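Side-chain contacts in saframycin Mx1 synthetase B (Legionella pneumophila subsp. pneumophila, PDB 3KXW), which belongs to the AMP-binding ANL superfamily and is seen here holding 5'-O-[(S)-(dodecanoyloxy)(hydroxy)phosphoryl]adenosine in a pocket: residues 5-10 against 14-19; 167-172 against 409-414; 506-511 against 571-576; 546-551 against 559-564. All blocks are in the same frame, centred on the assembly; numbering follows the deposited sequence.

Contact 1 of 4, residues 5-10 against 14-19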
loop_
_atom_site.group_PDB
_atom_site.type_symbol
_atom_site.label_atom_id
_atom_site.label_comp_id
_atom_site.label_asym_id
_atom_site.label_seq_id
_atom_site.Cartn_x
_atom_site.Cartn_y
_atom_site.Cartn_z
ATOM N N LYS A 5 -15.236 -15.520 -21.772
ATOM C CA LYS A 5 -15.447 -16.778 -21.057
ATOM C C LYS A 5 -14.203 -17.649 -20.984
ATOM O O LYS A 5 -13.940 -18.283 -19.964
ATOM C CB LYS A 5 -16.615 -17.572 -21.654
ATOM C CG LYS A 5 -17.980 -16.943 -21.391
ATOM C CD LYS A 5 -18.201 -16.643 -19.900
ATOM C CE LYS A 5 -18.266 -17.922 -19.066
ATOM N NZ LYS A 5 -19.024 -17.722 -17.795
ATOM N N GLU A 6 -13.441 -17.680 -22.068
ATOM C CA GLU A 6 -12.225 -18.483 -22.118
ATOM C C GLU A 6 -11.249 -18.084 -20.982
ATOM O O GLU A 6 -10.586 -18.938 -20.374
ATOM C CB GLU A 6 -11.591 -18.337 -23.512
ATOM C CG GLU A 6 -10.842 -19.569 -24.045
ATOM C CD GLU A 6 -10.595 -19.504 -25.562
ATOM O OE1 GLU A 6 -11.580 -19.272 -26.319
ATOM O OE2 GLU A 6 -9.420 -19.689 -26.007
ATOM N N TYR A 7 -11.182 -16.793 -20.667
ATOM C CA TYR A 7 -10.328 -16.353 -19.561
ATOM C C TYR A 7 -10.907 -16.686 -18.174
ATOM O O TYR A 7 -10.164 -17.015 -17.225
ATOM C CB TYR A 7 -10.021 -14.852 -19.671
ATOM C CG TYR A 7 -9.372 -14.474 -20.984
ATOM C CD1 TYR A 7 -8.159 -15.034 -21.362
ATOM C CD2 TYR A 7 -9.980 -13.572 -21.855
ATOM C CE1 TYR A 7 -7.560 -14.708 -22.555
ATOM C CE2 TYR A 7 -9.387 -13.242 -23.059
ATOM C CZ TYR A 7 -8.171 -13.808 -23.393
ATOM O OH TYR A 7 -7.550 -13.496 -24.571
ATOM N N LEU A 8 -12.227 -16.596 -18.047
ATOM C CA LEU A 8 -12.888 -16.935 -16.786
ATOM C C LEU A 8 -12.646 -18.387 -16.416
ATOM O O LEU A 8 -12.652 -18.754 -15.236
ATOM C CB LEU A 8 -14.394 -16.650 -16.872
ATOM C CG LEU A 8 -14.760 -15.160 -16.857
ATOM C CD1 LEU A 8 -16.279 -14.910 -16.949
ATOM C CD2 LEU A 8 -14.175 -14.506 -15.612
ATOM N N GLN A 9 -12.411 -19.212 -17.432
ATOM C CA GLN A 9 -12.265 -20.645 -17.233
ATOM C C GLN A 9 -10.864 -21.043 -16.757
ATOM O O GLN A 9 -10.663 -22.157 -16.262
ATOM C CB GLN A 9 -12.654 -21.400 -18.514
ATOM C CG GLN A 9 -14.178 -21.389 -18.782
ATOM C CD GLN A 9 -14.558 -21.844 -20.202
ATOM O OE1 GLN A 9 -13.703 -22.266 -20.986
ATOM N NE2 GLN A 9 -15.844 -21.743 -20.534
ATOM N N CYS A 10 -9.901 -20.135 -16.886
ATOM C CA CYS A 10 -8.526 -20.448 -16.508
ATOM C C CYS A 10 -8.436 -20.642 -15.006
ATOM O O CYS A 10 -9.138 -19.982 -14.250
ATOM C CB CYS A 10 -7.561 -19.332 -16.943
ATOM S SG CYS A 10 -7.343 -19.169 -18.715
ATOM N N VAL A 14 -1.413 -17.734 -14.459
ATOM C CA VAL A 14 -0.461 -18.242 -15.465
ATOM C C VAL A 14 -1.175 -18.517 -16.796
ATOM O O VAL A 14 -0.719 -18.086 -17.866
ATOM C CB VAL A 14 0.267 -19.513 -14.995
ATOM C CG1 VAL A 14 1.072 -20.158 -16.151
ATOM C CG2 VAL A 14 1.206 -19.189 -13.818
ATOM N N ASP A 15 -2.282 -19.247 -16.733
ATOM C CA ASP A 15 -3.002 -19.616 -17.955
ATOM C C ASP A 15 -3.719 -18.442 -18.590
ATOM O O ASP A 15 -3.888 -18.395 -19.817
ATOM C CB ASP A 15 -3.947 -20.793 -17.708
ATOM C CG ASP A 15 -3.193 -22.093 -17.543
ATOM O OD1 ASP A 15 -2.055 -22.188 -18.076
ATOM O OD2 ASP A 15 -3.733 -23.006 -16.893
ATOM N N VAL A 16 -4.136 -17.482 -17.767
ATOM C CA VAL A 16 -4.713 -16.264 -18.314
ATOM C C VAL A 16 -3.679 -15.534 -19.171
ATOM O O VAL A 16 -3.981 -15.094 -20.292
ATOM C CB VAL A 16 -5.239 -15.313 -17.223
ATOM C CG1 VAL A 16 -5.673 -13.975 -17.862
ATOM C CG2 VAL A 16 -6.401 -15.965 -16.476
ATOM N N VAL A 17 -2.461 -15.378 -18.644
ATOM C CA VAL A 17 -1.413 -14.684 -19.393
ATOM C C VAL A 17 -1.047 -15.463 -20.663
ATOM O O VAL A 17 -0.906 -14.876 -21.734
ATOM C CB VAL A 17 -0.145 -14.437 -18.543
ATOM C CG1 VAL A 17 0.970 -13.848 -19.401
ATOM C CG2 VAL A 17 -0.474 -13.499 -17.386
ATOM N N ARG A 18 -0.896 -16.776 -20.530
ATOM C CA ARG A 18 -0.587 -17.627 -21.692
ATOM C C ARG A 18 -1.615 -17.449 -22.810
ATOM O O ARG A 18 -1.248 -17.344 -23.977
ATOM C CB ARG A 18 -0.515 -19.113 -21.311
ATOM C CG ARG A 18 0.772 -19.519 -20.561
ATOM C CD ARG A 18 0.826 -21.030 -20.238
ATOM N NE ARG A 18 0.692 -21.888 -21.436
ATOM C CZ ARG A 18 -0.395 -22.600 -21.745
ATOM N NH1 ARG A 18 -1.471 -22.579 -20.959
ATOM N NH2 ARG A 18 -0.416 -23.357 -22.847
ATOM N N LEU A 19 -2.893 -17.443 -22.442
ATOM C CA LEU A 19 -3.976 -17.358 -23.418
ATOM C C LEU A 19 -4.061 -15.973 -24.049
ATOM O O LEU A 19 -4.234 -15.838 -25.258
ATOM C CB LEU A 19 -5.307 -17.744 -22.786
ATOM C CG LEU A 19 -6.463 -17.905 -23.776
ATOM C CD1 LEU A 19 -6.128 -18.967 -24.816
ATOM C CD2 LEU A 19 -7.760 -18.280 -23.037
#
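E6, Y7 and C10 of the first short helix and its exit pack against D15, V16 and L19 of the next helix, 13-23, in an apolar contact at the N-terminus of the chain. L19 has the most surface buried. With CG anti to the backbone N (chi1 -171°), its isobutyl group reaches across to the first helix, where CD2 lies 3.5 Å from E6 CG; the aliphatic part of E6 packs on this methyl, and its carboxylate OE2 lies alongside the same branch, 3.6 Å from L19 CD1. The ring of Y7 meets the same leucine obliquely, CE1 3.6 Å from L19 CG. One turn earlier in helix 13-23, V16 CG2 packs on C10 CB at 3.6 Å. The compact thiol of C10 fits where the chains come close, its SG 3.7 Å from the backbone C of D15. The carboxylate of D15 is engaged within its own helix: R18 NH1 approaches D15 OD1 from above the carboxylate plane at 3.0 Å, a salt bridge. R20 extends the setting with a cation-pi contact to Y7. Such packing is typical of two consecutive helices joined by a short turn, whose facing side chains close a small hydrophobic seam.

Contact 2 of 4, residues 167-172 against 409-414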
loop_
_atom_site.group_PDB
_atom_site.type_symbol
_atom_site.label_atom_id
_atom_site.label_comp_id
_atom_site.label_asym_id
_atom_site.label_seq_id
_atom_site.Cartn_x
_atom_site.Cartn_y
_atom_site.Cartn_z
ATOM N N ASN A 167 -5.910 -24.263 -4.930
ATOM C CA ASN A 167 -5.561 -23.960 -3.553
ATOM C C ASN A 167 -4.074 -23.801 -3.293
ATOM O O ASN A 167 -3.683 -23.417 -2.202
ATOM C CB ASN A 167 -6.159 -24.995 -2.610
ATOM C CG ASN A 167 -7.614 -24.745 -2.347
ATOM O OD1 ASN A 167 -8.070 -23.590 -2.342
ATOM N ND2 ASN A 167 -8.362 -25.815 -2.118
ATOM N N ASP A 168 -3.250 -24.079 -4.299
ATOM C CA ASP A 168 -1.815 -23.875 -4.174
ATOM C C ASP A 168 -1.508 -22.403 -3.878
ATOM O O ASP A 168 -2.119 -21.518 -4.452
ATOM C CB ASP A 168 -1.096 -24.228 -5.476
ATOM C CG ASP A 168 -1.040 -25.734 -5.756
ATOM O OD1 ASP A 168 -1.355 -26.538 -4.866
ATOM O OD2 ASP A 168 -0.671 -26.092 -6.894
ATOM N N ILE A 169 -0.534 -22.147 -3.026
ATOM C CA ILE A 169 -0.122 -20.773 -2.755
ATOM C C ILE A 169 0.636 -20.189 -3.948
ATOM O O ILE A 169 1.534 -20.840 -4.488
ATOM C CB ILE A 169 0.761 -20.729 -1.481
ATOM C CG1 ILE A 169 0.015 -21.367 -0.307
ATOM C CG2 ILE A 169 1.224 -19.311 -1.180
ATOM C CD1 ILE A 169 -1.434 -20.908 -0.134
ATOM N N ALA A 170 0.256 -18.978 -4.365
ATOM C CA ALA A 170 0.887 -18.276 -5.469
ATOM C C ALA A 170 1.987 -17.323 -4.993
ATOM O O ALA A 170 3.067 -17.259 -5.593
ATOM C CB ALA A 170 -0.176 -17.495 -6.264
ATOM N N PHE A 171 1.734 -16.596 -3.905
ATOM C CA PHE A 171 2.742 -15.669 -3.401
ATOM C C PHE A 171 2.514 -15.305 -1.959
ATOM O O PHE A 171 1.437 -15.501 -1.434
ATOM C CB PHE A 171 2.809 -14.391 -4.252
ATOM C CG PHE A 171 1.570 -13.541 -4.210
ATOM C CD1 PHE A 171 1.521 -12.370 -3.452
ATOM C CD2 PHE A 171 0.468 -13.872 -4.986
ATOM C CE1 PHE A 171 0.359 -11.552 -3.447
ATOM C CE2 PHE A 171 -0.680 -13.059 -4.979
ATOM C CZ PHE A 171 -0.721 -11.910 -4.210
ATOM N N LEU A 172 3.554 -14.804 -1.310
ATOM C CA LEU A 172 3.401 -14.280 0.028
ATOM C C LEU A 172 3.356 -12.770 -0.032
ATOM O O LEU A 172 4.243 -12.162 -0.608
ATOM C CB LEU A 172 4.572 -14.700 0.900
ATOM C CG LEU A 172 4.774 -16.194 1.103
ATOM C CD1 LEU A 172 5.895 -16.454 2.131
ATOM C CD2 LEU A 172 3.480 -16.877 1.526
ATOM N N VAL A 409 -10.492 -14.724 0.856
ATOM C CA VAL A 409 -9.834 -14.785 2.151
ATOM C C VAL A 409 -8.670 -15.760 2.100
ATOM O O VAL A 409 -8.825 -16.918 1.718
ATOM C CB VAL A 409 -10.798 -15.176 3.286
ATOM C CG1 VAL A 409 -10.005 -15.550 4.529
ATOM C CG2 VAL A 409 -11.782 -14.014 3.554
ATOM N N ALA A 410 -7.510 -15.262 2.478
ATOM C CA ALA A 410 -6.256 -15.989 2.346
ATOM C C ALA A 410 -6.164 -17.189 3.295
ATOM O O ALA A 410 -6.986 -17.375 4.199
ATOM C CB ALA A 410 -5.082 -15.045 2.556
ATOM N N LYS A 411 -5.121 -17.982 3.083
ATOM C CA LYS A 411 -4.941 -19.259 3.740
ATOM C C LYS A 411 -4.280 -19.188 5.138
ATOM O O LYS A 411 -4.328 -20.142 5.912
ATOM C CB LYS A 411 -4.119 -20.167 2.797
ATOM C CG LYS A 411 -3.699 -21.518 3.389
ATOM C CD LYS A 411 -4.877 -22.292 3.936
ATOM C CE LYS A 411 -4.494 -23.747 4.196
ATOM N NZ LYS A 411 -5.684 -24.539 4.655
ATOM N N GLY A 412 -3.658 -18.073 5.467
ATOM C CA GLY A 412 -3.000 -17.954 6.755
ATOM C C GLY A 412 -1.743 -17.117 6.616
ATOM O O GLY A 412 -1.518 -16.500 5.589
ATOM N N TYR A 413 -0.932 -17.098 7.659
ATOM C CA TYR A 413 0.363 -16.455 7.621
ATOM C C TYR A 413 1.431 -17.541 7.534
ATOM O O TYR A 413 1.397 -18.507 8.307
ATOM C CB TYR A 413 0.587 -15.658 8.902
ATOM C CG TYR A 413 -0.428 -14.559 9.151
ATOM C CD1 TYR A 413 -0.567 -13.483 8.275
ATOM C CD2 TYR A 413 -1.213 -14.581 10.289
ATOM C CE1 TYR A 413 -1.496 -12.467 8.540
ATOM C CE2 TYR A 413 -2.123 -13.589 10.555
ATOM C CZ TYR A 413 -2.269 -12.533 9.680
ATOM O OH TYR A 413 -3.196 -11.548 9.999
ATOM N N TRP A 414 2.385 -17.368 6.621
ATOM C CA TRP A 414 3.421 -18.383 6.418
ATOM C C TRP A 414 4.142 -18.742 7.716
ATOM O O TRP A 414 4.735 -17.887 8.350
ATOM C CB TRP A 414 4.442 -17.934 5.372
ATOM C CG TRP A 414 5.362 -19.051 5.021
ATOM C CD1 TRP A 414 6.618 -19.273 5.506
ATOM C CD2 TRP A 414 5.076 -20.127 4.132
ATOM N NE1 TRP A 414 7.135 -20.425 4.962
ATOM C CE2 TRP A 414 6.209 -20.970 4.118
ATOM C CE3 TRP A 414 3.972 -20.462 3.354
ATOM C CZ2 TRP A 414 6.274 -22.129 3.334
ATOM C CZ3 TRP A 414 4.038 -21.615 2.563
ATOM C CH2 TRP A 414 5.185 -22.434 2.569
#
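L172 and I169, on the strand that leads into the Ser/Thr/Gly-rich loop characteristic of the ANL family, meet W414 and K411 of the loop that precedes helix 417-424. No hydrogen bond crosses; the contact is two separate apolar touches. In the larger, L172 addresses the root of the indole with both methyls: CD1 is 3.8 Å from W414 CB, and CD2 lies 4.1 Å from W414 CE3. Both methyls come from the same side of the indole, over CB and the ring atoms next to it, CD1 obliquely. A chi1 of -171° carries the broad indole of W414 across toward the strand. In the second touch, I169 CD1 lies 4.0 Å from K411 CB, the two side chains crossing at about a right angle. Only the first methylene of the lysine is used here; a bend at chi2 (54°) helps turn the rest of the chain away, as befits an exposed amine. Next along the loop, G412 takes up positive-phi angles at which a CB would crowd the carbonyl O of K411, so a residue without a side chain suits the turn. Y413 points its CB away from the strand, gives its OH a hydrogen bond partner in E331 and sets its ring edge-to-face with F424. Strand 169-174 has a classic beta bulge, A170 and F171 both facing V187 of strand 184-188, while L172 also packs on I91 and V93 of strand 91-95 and on M186, and Y413 reaches A423 of helix 417-424.

Contact 3 of 4, residues 506-511 against 571-576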
loop_
_atom_site.group_PDB
_atom_site.type_symbol
_atom_site.label_atom_id
_atom_site.label_comp_id
_atom_site.label_asym_id
_atom_site.label_seq_id
_atom_site.Cartn_x
_atom_site.Cartn_y
_atom_site.Cartn_z
ATOM N N CYS A 506 12.249 18.448 14.917
ATOM C CA CYS A 506 13.699 18.514 14.720
ATOM C C CYS A 506 14.234 19.839 15.193
ATOM O O CYS A 506 13.659 20.872 14.883
ATOM C CB CYS A 506 14.056 18.410 13.222
ATOM S SG CYS A 506 13.479 16.931 12.426
ATOM N N GLU A 507 15.337 19.821 15.933
ATOM C CA GLU A 507 16.103 21.050 16.144
ATOM C C GLU A 507 16.798 21.377 14.821
ATOM O O GLU A 507 17.218 20.464 14.104
ATOM C CB GLU A 507 17.171 20.829 17.202
ATOM C CG GLU A 507 16.637 20.455 18.568
ATOM C CD GLU A 507 17.778 20.226 19.573
ATOM O OE1 GLU A 507 18.903 19.891 19.139
ATOM O OE2 GLU A 507 17.532 20.390 20.783
ATOM N N VAL A 508 16.898 22.656 14.478
ATOM C CA VAL A 508 17.657 23.047 13.305
ATOM C C VAL A 508 18.839 23.877 13.765
ATOM O O VAL A 508 18.702 24.711 14.665
ATOM C CB VAL A 508 16.803 23.842 12.268
ATOM C CG1 VAL A 508 15.692 22.943 11.696
ATOM C CG2 VAL A 508 16.193 25.049 12.903
ATOM N N LYS A 509 20.008 23.630 13.176
ATOM C CA LYS A 509 21.185 24.412 13.538
ATOM C C LYS A 509 20.947 25.896 13.317
ATOM O O LYS A 509 21.326 26.707 14.145
ATOM C CB LYS A 509 22.423 23.978 12.739
ATOM C CG LYS A 509 22.899 22.550 13.020
ATOM C CD LYS A 509 24.088 22.173 12.138
ATOM C CE LYS A 509 24.558 20.771 12.438
ATOM N NZ LYS A 509 25.760 20.458 11.615
ATOM N N ASN A 510 20.368 26.236 12.171
ATOM C CA ASN A 510 20.146 27.621 11.768
ATOM C C ASN A 510 18.676 28.011 11.886
ATOM O O ASN A 510 17.843 27.673 11.024
ATOM C CB ASN A 510 20.680 27.882 10.336
ATOM C CG ASN A 510 20.671 29.373 9.971
ATOM O OD1 ASN A 510 19.862 30.130 10.492
ATOM N ND2 ASN A 510 21.573 29.791 9.072
ATOM N N ARG A 511 18.362 28.728 12.957
ATOM C CA ARG A 511 16.974 29.074 13.276
ATOM C C ARG A 511 16.390 30.129 12.351
ATOM O O ARG A 511 15.189 30.408 12.397
ATOM C CB ARG A 511 16.852 29.532 14.736
ATOM C CG ARG A 511 17.418 30.929 15.026
ATOM C CD ARG A 511 17.424 31.204 16.525
ATOM N NE ARG A 511 17.798 32.584 16.832
ATOM C CZ ARG A 511 17.010 33.634 16.602
ATOM N NH1 ARG A 511 15.818 33.456 16.051
ATOM N NH2 ARG A 511 17.409 34.863 16.920
ATOM N N PRO A 571 9.717 27.168 21.899
ATOM C CA PRO A 571 9.948 28.096 20.794
ATOM C C PRO A 571 9.813 27.310 19.503
ATOM O O PRO A 571 10.447 26.264 19.381
ATOM C CB PRO A 571 11.411 28.526 20.984
ATOM C CG PRO A 571 11.851 27.971 22.309
ATOM C CD PRO A 571 10.964 26.807 22.595
ATOM N N ILE A 572 9.006 27.786 18.565
ATOM C CA ILE A 572 8.833 27.081 17.305
ATOM C C ILE A 572 9.349 27.912 16.140
ATOM O O ILE A 572 8.983 29.075 15.992
ATOM C CB ILE A 572 7.348 26.704 17.064
ATOM C CG1 ILE A 572 6.916 25.589 18.019
ATOM C CG2 ILE A 572 7.132 26.271 15.630
ATOM C CD1 ILE A 572 5.525 25.030 17.720
ATOM N N VAL A 573 10.203 27.311 15.319
ATOM C CA VAL A 573 10.735 27.972 14.136
ATOM C C VAL A 573 9.724 27.893 13.000
ATOM O O VAL A 573 9.448 28.885 12.323
ATOM C CB VAL A 573 12.048 27.327 13.677
ATOM C CG1 VAL A 573 12.481 27.875 12.308
ATOM C CG2 VAL A 573 13.137 27.514 14.740
ATOM N N ALA A 574 9.187 26.698 12.767
ATOM C CA ALA A 574 8.168 26.541 11.733
ATOM C C ALA A 574 7.450 25.230 11.916
ATOM O O ALA A 574 7.965 24.311 12.565
ATOM C CB ALA A 574 8.779 26.630 10.326
ATOM N N THR A 575 6.251 25.153 11.354
ATOM C CA THR A 575 5.469 23.925 11.411
ATOM C C THR A 575 5.020 23.617 10.005
ATOM O O THR A 575 4.733 24.531 9.242
ATOM C CB THR A 575 4.244 24.082 12.340
ATOM O OG1 THR A 575 4.693 24.354 13.669
ATOM C CG2 THR A 575 3.390 22.806 12.380
ATOM N N TRP A 576 4.966 22.335 9.657
ATOM C CA TRP A 576 4.435 21.907 8.366
ATOM C C TRP A 576 3.312 20.927 8.680
ATOM O O TRP A 576 3.488 20.040 9.516
ATOM C CB TRP A 576 5.564 21.214 7.598
ATOM C CG TRP A 576 5.239 20.568 6.266
ATOM C CD1 TRP A 576 5.362 21.133 5.030
ATOM C CD2 TRP A 576 4.846 19.203 6.047
ATOM N NE1 TRP A 576 5.037 20.213 4.049
ATOM C CE2 TRP A 576 4.717 19.020 4.653
ATOM C CE3 TRP A 576 4.587 18.118 6.896
ATOM C CZ2 TRP A 576 4.326 17.798 4.091
ATOM C CZ3 TRP A 576 4.191 16.903 6.338
ATOM C CH2 TRP A 576 4.066 16.756 4.949
#
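V573, R511 and V508 supply all of this small contact in the C-terminal domain, whose mixed sheet has the order 486-496, 499-508, 539-544, 574-577. The two segments belong to strands that are not neighbours in that sheet: strand 539-544 runs between them, parallel to 499-508 and antiparallel to 574-577. The side chains meet across the end of that intervening strand, near P544, and no hydrogen bond joins them. V573 has the most surface buried. It stands just before strand 574-577, at a classic beta bulge where V573 and A574 both face L542, and its CB points toward the other segment. Its chi1 of 171° leans CG1 on the peptide group of R511, 3.7 Å from R511 O. This is van der Waals contact between a methyl and a carbonyl oxygen. The other branch of the valine, CG2, lies 4.2 Å from R511 CB. R511 takes part with its backbone and first methylene, while its extended chain leads the guanidinium group away, a sensible division for an exposed arginine at the edge of an apolar patch. Q518 of helix 515-533 and P544 also pack on V573, so a beta-branched residue with two short methyls fits a place lined by several neighbours. V508, the last residue of its strand, is buried, its side chain touching L486 and M513, where an apolar residue belongs. Its CB faces the second segment, and the two valines meet methyl to methyl, V508 CG2 lying 4.3 Å from V573 CG2.

Contact 4 of 4, residues 546-551 against 559-564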
loop_
_atom_site.group_PDB
_atom_site.type_symbol
_atom_site.label_atom_id
_atom_site.label_comp_id
_atom_site.label_asym_id
_atom_site.label_seq_id
_atom_site.Cartn_x
_atom_site.Cartn_y
_atom_site.Cartn_z
ATOM N N LYS A 546 19.519 23.045 20.737
ATOM C CA LYS A 546 19.558 22.930 22.200
ATOM C C LYS A 546 18.192 23.156 22.868
ATOM O O LYS A 546 18.102 23.308 24.085
ATOM C CB LYS A 546 20.635 23.871 22.782
ATOM C CG LYS A 546 20.898 23.709 24.286
ATOM C CD LYS A 546 21.601 22.380 24.635
ATOM C CE LYS A 546 22.185 22.407 26.062
ATOM N NZ LYS A 546 22.977 21.174 26.422
ATOM N N ALA A 547 17.122 23.158 22.082
ATOM C CA ALA A 547 15.807 23.415 22.654
ATOM C C ALA A 547 15.251 22.164 23.348
ATOM O O ALA A 547 14.351 22.260 24.174
ATOM C CB ALA A 547 14.837 23.931 21.601
HETATM N N MSE A 548 15.793 21.002 22.999
HETATM C CA MSE A 548 15.491 19.756 23.707
HETATM C C MSE A 548 16.527 19.480 24.787
HETATM O O MSE A 548 17.730 19.512 24.525
HETATM C CB MSE A 548 15.476 18.581 22.736
HETATM C CG MSE A 548 14.492 18.745 21.590
HETATM SE SE MSE A 548 14.512 17.188 20.378
HETATM C CE MSE A 548 13.308 17.903 19.001
ATOM N N PRO A 549 16.066 19.163 26.004
ATOM C CA PRO A 549 17.000 19.009 27.125
ATOM C C PRO A 549 18.019 17.898 26.874
ATOM O O PRO A 549 17.708 16.911 26.196
ATOM C CB PRO A 549 16.080 18.657 28.307
ATOM C CG PRO A 549 14.708 19.119 27.891
ATOM C CD PRO A 549 14.669 18.914 26.396
ATOM N N HIS A 550 19.229 18.063 27.402
ATOM C CA HIS A 550 20.245 17.033 27.258
ATOM C C HIS A 550 19.719 15.718 27.799
ATOM O O HIS A 550 19.098 15.672 28.868
ATOM C CB HIS A 550 21.536 17.403 27.994
ATOM C CG HIS A 550 22.462 16.241 28.187
ATOM N ND1 HIS A 550 23.377 15.847 27.230
ATOM C CD2 HIS A 550 22.591 15.365 29.212
ATOM C CE1 HIS A 550 24.039 14.787 27.665
ATOM N NE2 HIS A 550 23.581 14.473 28.866
ATOM N N THR A 551 19.964 14.649 27.056
ATOM C CA THR A 551 19.598 13.317 27.507
ATOM C C THR A 551 20.181 12.288 26.566
ATOM O O THR A 551 20.436 12.564 25.393
ATOM C CB THR A 551 18.055 13.117 27.616
ATOM O OG1 THR A 551 17.763 11.753 27.963
ATOM C CG2 THR A 551 17.371 13.450 26.294
ATOM N N ASN A 559 9.246 12.257 25.042
ATOM C CA ASN A 559 8.205 12.686 25.979
ATOM C C ASN A 559 8.195 14.189 26.213
ATOM O O ASN A 559 7.139 14.791 26.367
ATOM C CB ASN A 559 8.325 11.943 27.308
ATOM C CG ASN A 559 8.000 10.473 27.172
ATOM O OD1 ASN A 559 7.332 10.066 26.220
ATOM N ND2 ASN A 559 8.489 9.659 28.114
ATOM N N PHE A 560 9.378 14.790 26.224
ATOM C CA PHE A 560 9.487 16.242 26.369
ATOM C C PHE A 560 8.804 16.948 25.201
ATOM O O PHE A 560 8.018 17.874 25.403
ATOM C CB PHE A 560 10.955 16.674 26.470
ATOM C CG PHE A 560 11.156 18.163 26.353
ATOM C CD1 PHE A 560 11.286 18.951 27.487
ATOM C CD2 PHE A 560 11.199 18.775 25.109
ATOM C CE1 PHE A 560 11.465 20.330 27.383
ATOM C CE2 PHE A 560 11.366 20.150 24.999
ATOM C CZ PHE A 560 11.498 20.926 26.139
ATOM N N CYS A 561 9.098 16.492 23.981
ATOM C CA CYS A 561 8.559 17.111 22.776
ATOM C C CYS A 561 7.055 16.934 22.698
ATOM O O CYS A 561 6.318 17.841 22.302
ATOM C CB CYS A 561 9.184 16.488 21.522
ATOM S SG CYS A 561 10.946 16.814 21.296
ATOM N N ARG A 562 6.594 15.741 23.041
ATOM C CA ARG A 562 5.164 15.483 23.027
ATOM C C ARG A 562 4.453 16.406 24.020
ATOM O O ARG A 562 3.418 16.986 23.703
ATOM C CB ARG A 562 4.890 14.020 23.347
ATOM C CG ARG A 562 3.432 13.690 23.516
ATOM C CD ARG A 562 3.290 12.309 24.153
ATOM N NE ARG A 562 3.476 11.221 23.193
ATOM C CZ ARG A 562 2.550 10.832 22.317
ATOM N NH1 ARG A 562 1.380 11.468 22.265
ATOM N NH2 ARG A 562 2.795 9.822 21.488
ATOM N N LYS A 563 5.047 16.568 25.203
ATOM C CA LYS A 563 4.423 17.341 26.279
ATOM C C LYS A 563 4.427 18.840 26.020
ATOM O O LYS A 563 3.479 19.541 26.385
ATOM C CB LYS A 563 5.090 17.045 27.627
ATOM C CG LYS A 563 4.773 18.102 28.682
ATOM C CD LYS A 563 5.420 17.803 30.029
ATOM C CE LYS A 563 5.144 18.934 31.016
ATOM N NZ LYS A 563 4.821 18.420 32.381
ATOM N N HIS A 564 5.486 19.337 25.390
ATOM C CA HIS A 564 5.586 20.772 25.142
ATOM C C HIS A 564 5.019 21.223 23.795
ATOM O O HIS A 564 4.831 22.411 23.566
ATOM C CB HIS A 564 7.017 21.260 25.358
ATOM C CG HIS A 564 7.459 21.189 26.786
ATOM N ND1 HIS A 564 8.188 20.133 27.287
ATOM C CD2 HIS A 564 7.250 22.030 27.827
ATOM C CE1 HIS A 564 8.426 20.336 28.572
ATOM N NE2 HIS A 564 7.869 21.480 28.924
#
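P549 and F560 form the centre of a contact between the loop after strand 539-544 and helix 554-567, which follows it. The pyrrolidine ring of P549 lies over one face of the phenyl: its CD is 3.4 Å from the centroid of the F560 ring and only 6° off the ring normal, a well-centred CH-pi interaction. P549 CG continues over the rim, 3.4 Å from F560 CD1. Proline suits this place because its CD, bonded to the backbone N, carries polarised C-H bonds, and its compact, conformationally restricted ring presents CD and CG to the phenyl. A chi1 of 169° swings the phenyl of F560 out from the helix toward the loop, where CZ comes obliquely to 3.7 Å from A547 O. H564 ND1 sits above the opposite face, offset toward the rim, so the phenyl has a neighbour on each face. That imidazole is held in place by its ND1, which donates to F560 O at 2.9 Å with an N-H...O angle of 148°; the same oxygen accepts the helical bond from H564 N. Apart from the ring, the extended side chain of M548 (selenomethionine in this model) ends with CE 3.5 Å from C561 SG, an apolar touch in a buried spot that M505 also lines. Further on, T551 OG1 hydrogen-bonds to the N of S553 just before the helix begins. The sequence from P549 through T551 and S553 into the helix matches the Pro-x-Thr-x-x-Gly-Lys pattern typical of the C-terminal domain of ANL proteins.

Along the chain, contacts 1, 2 and 3 follow in series, and contact 4 is nested inside the loop that contact 3 closes. Contacts 1 and 2 lie on the same side of the chain's centre, with centres 21 Å apart but no touch. Contacts 3 and 4 share the C-terminal domain, 13 Å between centres, and do touch: E507 OE2 probably accepts a hydrogen bond from M548 N at 2.9 Å, tying strand 499-508 to the loop before helix 554-567. That helix then leads into strand 574-577. Contacts 2 and 3 are 47 Å apart between centres. Contacts 1 and 2 belong to the larger N-terminal part, so each pair joins pieces of its own part and none bridges the two.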